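Local atomic coordinates of hypothetical protein CG14615-PA (Drosophila melanogaster, PDB entry 1SQH), a protein that is of unknown function but belongs to the GNAT acetyltransferase superfamily and may transfer acyl groups to glycine. Residues 39-44 with 230-235; 153-158 with 288-293; 161-166 with 260-265; 251-256 with 281-286. One frame throughout, in Å; residues are numbered along the deposited sequence.

Contact 1: 39-44 with 230-235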
loop_
_atom_site.group_PDB
_atom_site.type_symbol
_atom_site.label_atom_id
_atom_site.label_comp_id
_atom_site.label_asym_id
_atom_site.label_seq_id
_atom_site.Cartn_x
_atom_site.Cartn_y
_atom_site.Cartn_z
ATOM N N LEU A 39 0.664 8.121 4.815
ATOM C CA LEU A 39 1.420 9.365 4.946
ATOM C C LEU A 39 2.738 9.083 5.656
ATOM O O LEU A 39 3.813 9.545 5.237
ATOM C CB LEU A 39 0.603 10.403 5.728
ATOM C CG LEU A 39 -0.195 11.460 4.942
ATOM C CD1 LEU A 39 -0.876 10.842 3.744
ATOM C CD2 LEU A 39 -1.231 12.106 5.869
ATOM N N TYR A 40 2.652 8.326 6.744
ATOM C CA TYR A 40 3.838 7.949 7.492
ATOM C C TYR A 40 4.822 7.219 6.565
ATOM O O TYR A 40 6.018 7.535 6.516
ATOM C CB TYR A 40 3.443 7.024 8.639
ATOM C CG TYR A 40 4.618 6.308 9.241
ATOM C CD1 TYR A 40 5.386 6.905 10.234
ATOM C CD2 TYR A 40 4.984 5.042 8.791
ATOM C CE1 TYR A 40 6.495 6.252 10.774
ATOM C CE2 TYR A 40 6.088 4.387 9.313
ATOM C CZ TYR A 40 6.837 4.994 10.310
ATOM O OH TYR A 40 7.905 4.312 10.861
ATOM N N ASN A 41 4.311 6.242 5.825
ATOM C CA ASN A 41 5.161 5.477 4.936
ATOM C C ASN A 41 5.846 6.320 3.866
ATOM O O ASN A 41 7.072 6.223 3.684
ATOM C CB ASN A 41 4.360 4.366 4.262
ATOM C CG ASN A 41 5.211 3.530 3.337
ATOM O OD1 ASN A 41 5.986 2.688 3.772
ATOM N ND2 ASN A 41 5.088 3.784 2.045
ATOM N N GLN A 42 5.068 7.147 3.165
ATOM C CA GLN A 42 5.636 7.971 2.105
ATOM C C GLN A 42 6.757 8.861 2.616
ATOM O O GLN A 42 7.841 8.901 2.033
ATOM C CB GLN A 42 4.565 8.834 1.449
ATOM C CG GLN A 42 5.084 9.573 0.209
ATOM C CD GLN A 42 5.696 8.611 -0.802
ATOM O OE1 GLN A 42 4.993 7.785 -1.382
ATOM N NE2 GLN A 42 7.009 8.699 -0.997
ATOM N N ARG A 43 6.503 9.577 3.705
ATOM C CA ARG A 43 7.524 10.449 4.259
ATOM C C ARG A 43 8.748 9.649 4.710
ATOM O O ARG A 43 9.872 10.158 4.661
ATOM C CB ARG A 43 6.950 11.275 5.409
ATOM C CG ARG A 43 5.934 12.298 4.922
ATOM C CD ARG A 43 6.559 13.253 3.900
ATOM N NE ARG A 43 7.409 14.258 4.539
ATOM C CZ ARG A 43 8.411 14.892 3.931
ATOM N NH1 ARG A 43 8.701 14.619 2.662
ATOM N NH2 ARG A 43 9.109 15.808 4.588
ATOM N N LYS A 44 8.545 8.405 5.145
ATOM C CA LYS A 44 9.678 7.581 5.548
ATOM C C LYS A 44 10.561 7.364 4.322
ATOM O O LYS A 44 11.789 7.535 4.389
ATOM C CB LYS A 44 9.216 6.226 6.080
ATOM C CG LYS A 44 10.380 5.297 6.447
ATOM C CD LYS A 44 9.914 3.994 7.094
ATOM C CE LYS A 44 9.091 3.154 6.136
ATOM N NZ LYS A 44 8.739 1.842 6.742
ATOM N N ASP A 230 3.495 -0.530 0.963
ATOM C CA ASP A 230 3.426 0.923 0.925
ATOM C C ASP A 230 2.668 1.549 2.098
ATOM O O ASP A 230 2.333 2.737 2.082
ATOM C CB ASP A 230 2.866 1.407 -0.427
ATOM C CG ASP A 230 1.630 0.625 -0.887
ATOM O OD1 ASP A 230 1.262 -0.392 -0.256
ATOM O OD2 ASP A 230 1.028 1.036 -1.907
ATOM N N PHE A 231 2.411 0.736 3.119
ATOM C CA PHE A 231 1.753 1.193 4.337
ATOM C C PHE A 231 2.666 0.770 5.494
ATOM O O PHE A 231 2.268 0.796 6.664
ATOM C CB PHE A 231 0.370 0.547 4.514
ATOM C CG PHE A 231 -0.693 1.126 3.619
ATOM C CD1 PHE A 231 -0.883 0.632 2.329
ATOM C CD2 PHE A 231 -1.496 2.180 4.066
ATOM C CE1 PHE A 231 -1.861 1.180 1.485
ATOM C CE2 PHE A 231 -2.474 2.744 3.241
ATOM C CZ PHE A 231 -2.663 2.240 1.942
ATOM N N SER A 232 3.891 0.382 5.135
ATOM C CA SER A 232 4.917 -0.067 6.082
ATOM C C SER A 232 4.508 -1.340 6.793
ATOM O O SER A 232 5.124 -1.737 7.787
ATOM C CB SER A 232 5.226 1.022 7.111
ATOM O OG SER A 232 5.840 2.130 6.483
ATOM N N GLY A 233 3.463 -1.976 6.266
ATOM C CA GLY A 233 2.963 -3.218 6.824
ATOM C C GLY A 233 3.376 -4.397 5.960
ATOM O O GLY A 233 4.386 -4.335 5.264
ATOM N N LEU A 234 2.587 -5.465 5.986
ATOM C CA LEU A 234 2.891 -6.671 5.212
ATOM C C LEU A 234 2.215 -6.681 3.857
ATOM O O LEU A 234 1.097 -6.190 3.715
ATOM C CB LEU A 234 2.449 -7.930 5.968
ATOM C CG LEU A 234 3.340 -8.617 7.007
ATOM C CD1 LEU A 234 4.020 -7.600 7.898
ATOM C CD2 LEU A 234 2.480 -9.586 7.822
ATOM N N GLY A 235 2.889 -7.267 2.873
ATOM C CA GLY A 235 2.312 -7.358 1.544
ATOM C C GLY A 235 2.957 -8.392 0.627
ATOM O O GLY A 235 4.043 -8.904 0.904
HETATM O O HOH W 1 3.011 5.205 1.209
#

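Contact 2: 153-158 with 288-293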
loop_
_atom_site.group_PDB
_atom_site.type_symbol
_atom_site.label_atom_id
_atom_site.label_comp_id
_atom_site.label_asym_id
_atom_site.label_seq_id
_atom_site.Cartn_x
_atom_site.Cartn_y
_atom_site.Cartn_z
ATOM N N PHE A 153 -9.690 -6.211 2.891
ATOM C CA PHE A 153 -9.784 -6.055 4.337
ATOM C C PHE A 153 -8.491 -5.433 4.845
ATOM O O PHE A 153 -7.389 -5.852 4.456
ATOM C CB PHE A 153 -9.980 -7.403 5.058
ATOM C CG PHE A 153 -11.291 -8.090 4.763
ATOM C CD1 PHE A 153 -12.415 -7.363 4.364
ATOM C CD2 PHE A 153 -11.408 -9.476 4.915
ATOM C CE1 PHE A 153 -13.634 -8.006 4.119
ATOM C CE2 PHE A 153 -12.621 -10.129 4.674
ATOM C CZ PHE A 153 -13.735 -9.385 4.274
ATOM N N GLY A 154 -8.632 -4.419 5.691
ATOM C CA GLY A 154 -7.474 -3.791 6.293
ATOM C C GLY A 154 -7.258 -4.490 7.634
ATOM O O GLY A 154 -7.984 -4.211 8.598
HETATM N N MSE A 155 -6.287 -5.403 7.701
HETATM C CA MSE A 155 -5.996 -6.141 8.940
HETATM C C MSE A 155 -4.984 -5.363 9.780
HETATM O O MSE A 155 -4.001 -4.847 9.246
HETATM C CB MSE A 155 -5.447 -7.537 8.624
HETATM C CG MSE A 155 -6.299 -8.678 9.209
HETATM SE SE MSE A 155 -7.994 -8.738 8.269
HETATM C CE MSE A 155 -7.238 -8.376 6.522
ATOM N N VAL A 156 -5.229 -5.292 11.092
ATOM C CA VAL A 156 -4.371 -4.524 12.006
ATOM C C VAL A 156 -3.837 -5.281 13.223
ATOM O O VAL A 156 -4.558 -6.048 13.872
ATOM C CB VAL A 156 -5.118 -3.256 12.516
ATOM C CG1 VAL A 156 -4.228 -2.444 13.450
ATOM C CG2 VAL A 156 -5.556 -2.400 11.340
ATOM N N LEU A 157 -2.565 -5.041 13.526
ATOM C CA LEU A 157 -1.903 -5.659 14.672
ATOM C C LEU A 157 -1.105 -4.559 15.363
ATOM O O LEU A 157 -0.293 -3.881 14.721
ATOM C CB LEU A 157 -0.964 -6.773 14.212
ATOM C CG LEU A 157 -0.185 -7.512 15.306
ATOM C CD1 LEU A 157 -1.104 -8.444 16.101
ATOM C CD2 LEU A 157 0.928 -8.312 14.628
ATOM N N SER A 158 -1.344 -4.372 16.661
ATOM C CA SER A 158 -0.648 -3.324 17.400
ATOM C C SER A 158 0.866 -3.504 17.345
ATOM O O SER A 158 1.376 -4.595 17.096
ATOM C CB SER A 158 -1.119 -3.286 18.858
ATOM O OG SER A 158 -0.640 -4.408 19.586
ATOM N N TYR A 288 -3.662 -10.478 14.110
ATOM C CA TYR A 288 -4.241 -9.398 13.303
ATOM C C TYR A 288 -5.765 -9.405 13.391
ATOM O O TYR A 288 -6.380 -10.470 13.434
ATOM C CB TYR A 288 -3.845 -9.554 11.826
ATOM C CG TYR A 288 -2.469 -9.041 11.466
ATOM C CD1 TYR A 288 -2.290 -7.757 10.947
ATOM C CD2 TYR A 288 -1.339 -9.842 11.655
ATOM C CE1 TYR A 288 -1.010 -7.284 10.621
ATOM C CE2 TYR A 288 -0.061 -9.383 11.338
ATOM C CZ TYR A 288 0.100 -8.109 10.822
ATOM O OH TYR A 288 1.372 -7.676 10.499
ATOM N N GLN A 289 -6.370 -8.219 13.406
ATOM C CA GLN A 289 -7.826 -8.138 13.448
ATOM C C GLN A 289 -8.289 -7.314 12.256
ATOM O O GLN A 289 -7.558 -6.454 11.759
ATOM C CB GLN A 289 -8.314 -7.485 14.742
ATOM C CG GLN A 289 -7.787 -6.087 14.932
ATOM C CD GLN A 289 -8.380 -5.396 16.149
ATOM O OE1 GLN A 289 -9.550 -5.004 16.151
ATOM N NE2 GLN A 289 -7.566 -5.238 17.195
ATOM N N LYS A 290 -9.501 -7.600 11.796
ATOM C CA LYS A 290 -10.088 -6.894 10.664
ATOM C C LYS A 290 -10.795 -5.630 11.150
ATOM O O LYS A 290 -11.874 -5.712 11.733
ATOM C CB LYS A 290 -11.095 -7.815 9.966
ATOM C CG LYS A 290 -12.035 -7.127 8.988
ATOM C CD LYS A 290 -13.094 -8.117 8.509
ATOM C CE LYS A 290 -14.106 -7.479 7.567
ATOM N NZ LYS A 290 -15.160 -8.463 7.184
ATOM N N ASP A 291 -10.210 -4.454 10.953
ATOM C CA ASP A 291 -10.951 -3.295 11.407
ATOM C C ASP A 291 -11.258 -2.265 10.337
ATOM O O ASP A 291 -11.642 -1.139 10.650
ATOM C CB ASP A 291 -10.291 -2.646 12.629
ATOM C CG ASP A 291 -8.886 -2.223 12.372
ATOM O OD1 ASP A 291 -8.555 -1.791 11.265
ATOM O OD2 ASP A 291 -8.005 -2.306 13.310
ATOM N N LEU A 292 -11.099 -2.653 9.070
ATOM C CA LEU A 292 -11.423 -1.766 7.947
ATOM C C LEU A 292 -11.720 -2.533 6.656
ATOM O O LEU A 292 -11.156 -3.594 6.402
ATOM C CB LEU A 292 -10.288 -0.772 7.670
ATOM C CG LEU A 292 -10.640 0.285 6.613
ATOM C CD1 LEU A 292 -11.720 1.194 7.182
ATOM C CD2 LEU A 292 -9.405 1.112 6.187
ATOM N N VAL A 293 -12.618 -1.982 5.848
ATOM C CA VAL A 293 -12.955 -2.564 4.554
ATOM C C VAL A 293 -12.920 -1.412 3.563
ATOM O O VAL A 293 -13.620 -0.417 3.734
ATOM C CB VAL A 293 -14.360 -3.191 4.536
ATOM C CG1 VAL A 293 -14.681 -3.692 3.134
ATOM C CG2 VAL A 293 -14.438 -4.326 5.548
HETATM O O HOH W 2 -5.238 -6.806 16.753
#

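Contact 3: 161-166 with 260-265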
loop_
_atom_site.group_PDB
_atom_site.type_symbol
_atom_site.label_atom_id
_atom_site.label_comp_id
_atom_site.label_asym_id
_atom_site.label_seq_id
_atom_site.Cartn_x
_atom_site.Cartn_y
_atom_site.Cartn_z
ATOM N N ASP A 161 2.046 -5.803 20.172
ATOM C CA ASP A 161 1.836 -7.205 19.849
ATOM C C ASP A 161 2.845 -7.685 18.828
ATOM O O ASP A 161 3.419 -8.760 18.988
ATOM C CB ASP A 161 0.416 -7.446 19.337
ATOM C CG ASP A 161 -0.604 -7.450 20.458
ATOM O OD1 ASP A 161 -0.203 -7.722 21.620
ATOM O OD2 ASP A 161 -1.799 -7.197 20.179
ATOM N N ALA A 162 3.065 -6.891 17.784
ATOM C CA ALA A 162 4.023 -7.254 16.754
ATOM C C ALA A 162 5.431 -7.344 17.348
ATOM O O ALA A 162 6.192 -8.262 17.038
ATOM C CB ALA A 162 3.996 -6.227 15.622
ATOM N N PHE A 163 5.759 -6.397 18.220
ATOM C CA PHE A 163 7.079 -6.351 18.856
ATOM C C PHE A 163 7.396 -7.599 19.673
ATOM O O PHE A 163 8.515 -8.112 19.619
ATOM C CB PHE A 163 7.178 -5.116 19.760
ATOM C CG PHE A 163 8.555 -4.883 20.333
ATOM C CD1 PHE A 163 9.014 -5.622 21.420
ATOM C CD2 PHE A 163 9.399 -3.923 19.774
ATOM C CE1 PHE A 163 10.292 -5.406 21.941
ATOM C CE2 PHE A 163 10.677 -3.701 20.289
ATOM C CZ PHE A 163 11.125 -4.442 21.374
ATOM N N CYS A 164 6.404 -8.072 20.425
ATOM C CA CYS A 164 6.570 -9.240 21.284
ATOM C C CYS A 164 6.007 -10.514 20.671
ATOM O O CYS A 164 5.808 -11.501 21.376
ATOM C CB CYS A 164 5.890 -8.998 22.637
ATOM S SG CYS A 164 6.263 -7.395 23.419
ATOM N N ALA A 165 5.748 -10.493 19.367
ATOM C CA ALA A 165 5.198 -11.656 18.672
ATOM C C ALA A 165 6.154 -12.841 18.654
ATOM O O ALA A 165 7.372 -12.671 18.676
ATOM C CB ALA A 165 4.834 -11.282 17.233
ATOM N N LYS A 166 5.594 -14.045 18.619
ATOM C CA LYS A 166 6.404 -15.253 18.544
ATOM C C LYS A 166 6.559 -15.560 17.057
ATOM O O LYS A 166 5.773 -15.084 16.233
ATOM C CB LYS A 166 5.706 -16.434 19.229
ATOM C CG LYS A 166 5.663 -16.378 20.742
ATOM C CD LYS A 166 5.071 -17.678 21.296
ATOM C CE LYS A 166 5.045 -17.700 22.825
ATOM N NZ LYS A 166 4.533 -19.004 23.360
ATOM N N ILE A 260 9.620 -5.807 11.371
ATOM C CA ILE A 260 9.217 -4.430 11.150
ATOM C C ILE A 260 9.018 -3.705 12.470
ATOM O O ILE A 260 9.514 -2.607 12.658
ATOM C CB ILE A 260 7.900 -4.326 10.329
ATOM C CG1 ILE A 260 8.133 -4.814 8.892
ATOM C CG2 ILE A 260 7.403 -2.866 10.330
ATOM C CD1 ILE A 260 6.888 -4.767 8.014
ATOM N N ALA A 261 8.286 -4.325 13.382
ATOM C CA ALA A 261 8.002 -3.707 14.676
ATOM C C ALA A 261 9.246 -3.415 15.506
ATOM O O ALA A 261 9.274 -2.459 16.277
ATOM C CB ALA A 261 7.038 -4.586 15.477
ATOM N N ARG A 262 10.283 -4.222 15.345
ATOM C CA ARG A 262 11.477 -3.984 16.136
ATOM C C ARG A 262 12.445 -3.028 15.457
ATOM O O ARG A 262 13.412 -2.582 16.062
ATOM C CB ARG A 262 12.160 -5.309 16.459
ATOM C CG ARG A 262 11.270 -6.229 17.262
ATOM C CD ARG A 262 12.085 -7.050 18.222
ATOM N NE ARG A 262 11.255 -7.876 19.097
ATOM C CZ ARG A 262 11.745 -8.610 20.092
ATOM N NH1 ARG A 262 13.053 -8.614 20.331
ATOM N NH2 ARG A 262 10.934 -9.337 20.845
ATOM N N GLY A 263 12.168 -2.709 14.199
ATOM C CA GLY A 263 13.025 -1.797 13.471
ATOM C C GLY A 263 12.407 -0.416 13.413
ATOM O O GLY A 263 13.093 0.568 13.153
ATOM N N GLU A 264 11.103 -0.327 13.646
ATOM C CA GLU A 264 10.451 0.971 13.613
ATOM C C GLU A 264 9.164 0.902 14.407
ATOM O O GLU A 264 8.589 -0.181 14.603
ATOM C CB GLU A 264 10.177 1.410 12.158
ATOM C CG GLU A 264 9.032 0.667 11.453
ATOM C CD GLU A 264 9.023 0.878 9.934
ATOM O OE1 GLU A 264 9.498 -0.015 9.196
ATOM O OE2 GLU A 264 8.544 1.940 9.482
ATOM N N GLU A 265 8.709 2.055 14.876
ATOM C CA GLU A 265 7.491 2.088 15.651
ATOM C C GLU A 265 6.239 2.431 14.852
ATOM O O GLU A 265 5.952 3.592 14.605
ATOM C CB GLU A 265 7.611 3.067 16.817
ATOM C CG GLU A 265 6.394 3.007 17.744
ATOM C CD GLU A 265 6.443 4.019 18.878
ATOM O OE1 GLU A 265 6.348 5.235 18.597
ATOM O OE2 GLU A 265 6.574 3.597 20.051
#

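Contact 4: 251-256 with 281-286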
loop_
_atom_site.group_PDB
_atom_site.type_symbol
_atom_site.label_atom_id
_atom_site.label_comp_id
_atom_site.label_asym_id
_atom_site.label_seq_id
_atom_site.Cartn_x
_atom_site.Cartn_y
_atom_site.Cartn_z
ATOM N N LEU A 251 4.800 -18.464 8.801
ATOM C CA LEU A 251 6.134 -18.151 9.298
ATOM C C LEU A 251 6.585 -16.799 8.745
ATOM O O LEU A 251 7.067 -15.945 9.494
ATOM C CB LEU A 251 7.125 -19.258 8.902
ATOM C CG LEU A 251 8.505 -19.181 9.561
ATOM C CD1 LEU A 251 9.123 -20.562 9.624
ATOM C CD2 LEU A 251 9.391 -18.227 8.797
ATOM N N LEU A 252 6.424 -16.599 7.440
ATOM C CA LEU A 252 6.819 -15.329 6.836
ATOM C C LEU A 252 6.091 -14.186 7.523
ATOM O O LEU A 252 6.715 -13.235 8.003
ATOM C CB LEU A 252 6.503 -15.290 5.329
ATOM C CG LEU A 252 7.532 -15.792 4.296
ATOM C CD1 LEU A 252 8.928 -15.297 4.664
ATOM C CD2 LEU A 252 7.528 -17.283 4.242
ATOM N N ALA A 253 4.768 -14.283 7.597
ATOM C CA ALA A 253 3.988 -13.221 8.219
ATOM C C ALA A 253 4.413 -12.908 9.650
ATOM O O ALA A 253 4.461 -11.744 10.050
ATOM C CB ALA A 253 2.493 -13.558 8.174
ATOM N N ALA A 254 4.711 -13.936 10.431
ATOM C CA ALA A 254 5.112 -13.698 11.816
ATOM C C ALA A 254 6.469 -13.000 11.851
ATOM O O ALA A 254 6.636 -11.973 12.521
ATOM C CB ALA A 254 5.162 -15.023 12.590
ATOM N N ALA A 255 7.431 -13.538 11.100
ATOM C CA ALA A 255 8.776 -12.978 11.062
ATOM C C ALA A 255 8.784 -11.525 10.586
ATOM O O ALA A 255 9.368 -10.650 11.242
ATOM C CB ALA A 255 9.666 -13.825 10.172
HETATM N N MSE A 256 8.145 -11.258 9.450
HETATM C CA MSE A 256 8.106 -9.889 8.953
HETATM C C MSE A 256 7.452 -8.932 9.971
HETATM O O MSE A 256 7.928 -7.814 10.166
HETATM C CB MSE A 256 7.353 -9.826 7.625
HETATM C CG MSE A 256 7.430 -8.474 6.955
HETATM SE SE MSE A 256 9.176 -8.179 6.141
HETATM C CE MSE A 256 10.052 -7.381 7.655
ATOM N N ALA A 281 -7.034 -15.916 7.627
ATOM C CA ALA A 281 -6.919 -16.884 8.703
ATOM C C ALA A 281 -5.538 -16.919 9.348
ATOM O O ALA A 281 -5.439 -16.920 10.578
ATOM C CB ALA A 281 -7.297 -18.270 8.206
ATOM N N LEU A 282 -4.476 -16.952 8.543
ATOM C CA LEU A 282 -3.129 -16.995 9.128
ATOM C C LEU A 282 -2.765 -15.663 9.770
ATOM O O LEU A 282 -1.997 -15.616 10.727
ATOM C CB LEU A 282 -2.077 -17.400 8.083
ATOM C CG LEU A 282 -1.656 -16.507 6.906
ATOM C CD1 LEU A 282 -0.562 -15.522 7.348
ATOM C CD2 LEU A 282 -1.104 -17.395 5.790
ATOM N N LEU A 283 -3.323 -14.573 9.260
ATOM C CA LEU A 283 -3.016 -13.277 9.859
ATOM C C LEU A 283 -3.738 -13.175 11.185
ATOM O O LEU A 283 -3.235 -12.603 12.149
ATOM C CB LEU A 283 -3.449 -12.132 8.950
ATOM C CG LEU A 283 -2.528 -11.852 7.763
ATOM C CD1 LEU A 283 -3.150 -10.776 6.897
ATOM C CD2 LEU A 283 -1.153 -11.428 8.263
ATOM N N LYS A 284 -4.927 -13.755 11.222
ATOM C CA LYS A 284 -5.735 -13.735 12.420
ATOM C C LYS A 284 -5.057 -14.540 13.524
ATOM O O LYS A 284 -5.059 -14.126 14.676
ATOM C CB LYS A 284 -7.109 -14.322 12.114
ATOM C CG LYS A 284 -8.237 -13.653 12.842
ATOM C CD LYS A 284 -9.555 -14.201 12.325
ATOM C CE LYS A 284 -10.719 -13.283 12.641
ATOM N NZ LYS A 284 -11.957 -13.814 12.004
ATOM N N ARG A 285 -4.476 -15.681 13.158
ATOM C CA ARG A 285 -3.801 -16.561 14.113
ATOM C C ARG A 285 -2.605 -15.859 14.767
ATOM O O ARG A 285 -2.263 -16.120 15.922
ATOM C CB ARG A 285 -3.335 -17.842 13.411
ATOM C CG ARG A 285 -2.822 -18.924 14.348
ATOM C CD ARG A 285 -2.305 -20.137 13.572
ATOM N NE ARG A 285 -2.025 -21.269 14.454
ATOM C CZ ARG A 285 -0.918 -21.411 15.185
ATOM N NH1 ARG A 285 0.036 -20.497 15.140
ATOM N NH2 ARG A 285 -0.775 -22.465 15.982
ATOM N N ILE A 286 -1.970 -14.968 14.022
ATOM C CA ILE A 286 -0.835 -14.229 14.546
ATOM C C ILE A 286 -1.333 -13.134 15.488
ATOM O O ILE A 286 -0.595 -12.675 16.368
ATOM C CB ILE A 286 -0.008 -13.605 13.394
ATOM C CG1 ILE A 286 0.768 -14.718 12.680
ATOM C CG2 ILE A 286 0.922 -12.524 13.935
ATOM C CD1 ILE A 286 1.434 -14.303 11.393
#

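Contact 1: 39-44 with 230-235
The Tyr40 ring turns an edge to Ser232, whose OG lies near the ring plane, 3.6 Å from Tyr40 CE2. The Asn41 amide is met in two ways. Ser232 OG reaches it in its own plane, on a lone pair of OD1, while the carbonyl O of Asp230 stands over the amide group, 2.9 Å from Asn41 ND2 but at too poor an angle for a bond. Water 1 makes that link instead: it accepts from Asn41 ND2 at 2.7 Å and donates to Asp230 O. The amide thus holds the chain on either side of Phe231, with the side chain brought across from the helix by a CG anti to the backbone N (chi1 -179°). Asparagine suits the place because it offers an acceptor and a donor on one short stalk. Helix 34-51, in the N-terminal DUF5645 part of the protein, here meets the turn joining strands 222-228 and 234-239, the third and fourth strands of a GNAT fold in the FR47-like part. An alanine in place of Asn41 would remove both polar ends and would probably leave Ser232 OG without its acceptor and water 1 without a donor. Ser232 OG is gripped twice: its proton goes to Asn41 OD1 (2.8 Å), and it accepts from Lys44 NZ (2.9 Å). Lysine can reach so far because its long chain bends only at chi3. The stronger partner of Lys44 NZ is the carboxylate of Glu264, to which Tyr40 OH probably bonds as well.

Contact 2: 153-158 with 288-293
Leu157 CB sits over the centre of the Tyr288 ring, 3.6 Å from its centroid, and Leu157 CD2 touches Tyr288 CE2 at the same distance. The flat aromatic gives the branched leucine a broad floor, while the Tyr288 hydroxyl bonds to Ser257. Two residues earlier in the strand, the bent selenomethionine at Met155 lays CG on Tyr288 CB (3.7 Å) and turns SE to Lys290 CB. Between the two strands, Val156 and Gln289 exchange two backbone hydrogen bonds, Val156 N to Gln289 O being 2.7 Å; water 2 ties Gln289 NE2 to Val156 O. At the polar edge, the extended Lys290 chain lies over one face of Phe153, NZ 3.8 Å from the ring centroid in a cation-pi contact and CE in a CH-pi contact. A serine in place of Phe153 would probably leave the lysine end free to swing and uncover Val293 CG2. Gly154 N bonds to Leu292 O (2.7 Å), and Asp291 N to Gly154 O at 3.2 Å; a CB on Gly154 would probably crowd Leu292 CB. Asp291 and Leu292 both facing Gly154 make a classic beta bulge, in an antiparallel pair where strand 147-157 occupies the place normally taken by the last strand of a GNAT fold.

Contact 3: 161-166 with 260-265
Two helix ends meet here: the last residues of short helix 159-163 and the C-terminal turn of helix 248-263, which corresponds to the third helix of the GNAT fold. At the inner side, Ala162 CB and Ala261 CB press together at 3.5 Å, tighter than usual, and Ala261 CB also lies 3.5 Å from Phe163 N. Alanine suits both positions, since a larger side chain would probably not fit where the two methyls already press together; Leu268 of the adjoining strand packs against both. Farther out, Arg262 folds over Phe163. Its guanidinium lies flat on the ring, the planes 16° apart and NE 3.8 Å above the ring plane over its centre, while CG rests on the same face. The bend at chi2 (-146°) carries the arginine chain across the phenylalanine and turns the side-on edge of the guanidinium to Phe163 O. Two nitrogens grip that one atom, NE at 2.8 Å and NH2 at 3.0 Å, and the oxygen lies nearly in the guanidinium plane. Ala261 O, near the Phe163 ring edge, accepts from His159 NE2. Arginine thus uses both aspects of its flat head, the face for the aromatic ring and the edge for the carbonyl. Two donors on one carbonyl oxygen probably help hold the cation beside the like charge of Arg258, whereas any dipole effect from so short a helix would be slight.

Contact 4: 251-256 with 281-286
Ala253 is the hub on the first helix: its CB touches three side chains of 281-286. Helices 248-263 and 277-286 are the last two helices of the GNAT-like fold, and here their short segments cross at -44°, with axes 9.8 Å apart. The contact is wholly apolar and one-sided, small methyl groups on one helix meeting the longer branched chains of the other, which have to span the gap. On Ala253, CD1 of Leu282 comes to 3.7 Å of CB; Leu282 reaches it although its CG is wedged between the backbone N and the carbonyl carbon (chi1 69°), an uncommon choice inside a helix. Leu283 CD2 approaches the same CB more loosely, at 4.2 Å. The third neighbour of Ala253 CB is CD1 of Ile286, at 3.5 Å, closer than ordinary van der Waals contact. Leu234 of strand 234-239 packs on both Ala253 and Leu283, so the methyl is enclosed by the sheet as well as by the second helix. One residue on, Ala254 turns its CB beside the same isoleucine, 4.0 Å from CD1, and also meets Pro168. Alanine suits both positions because a longer side chain, at Ala253 above all, would probably collide with the isoleucine arm. That arm is extended, with CD1 anti to CA (chi2 170°), and its end slots between the two alanines, where Ile286 CD1 comes to 3.4 Å of Ala254 N.

In the fold
Contacts 1 and 3 are joined by charge: Glu264 of 260-265 takes a salt bridge from Lys44 NZ to its OE2 (2.7 Å) and probably a hydrogen bond from Tyr40 OH (2.8 Å). Contacts 3 and 4 share helix 248-263, their centres about 13 Å apart. Contact 4 passes into contact 2 where helix 277-286 leads to strand 289-299, with Tyr288 N probably bonded to Leu283 O (2.9 Å). Leu234 of contact 1 packs on both Tyr288 and Met256, and Leu157 on Ala162. In GNAT relatives acyl-CoA binds where the equivalent strands splay apart; contact 1 lies at the end of strand 234-239 still paired with strand 268-273, and no ligand marks a site here.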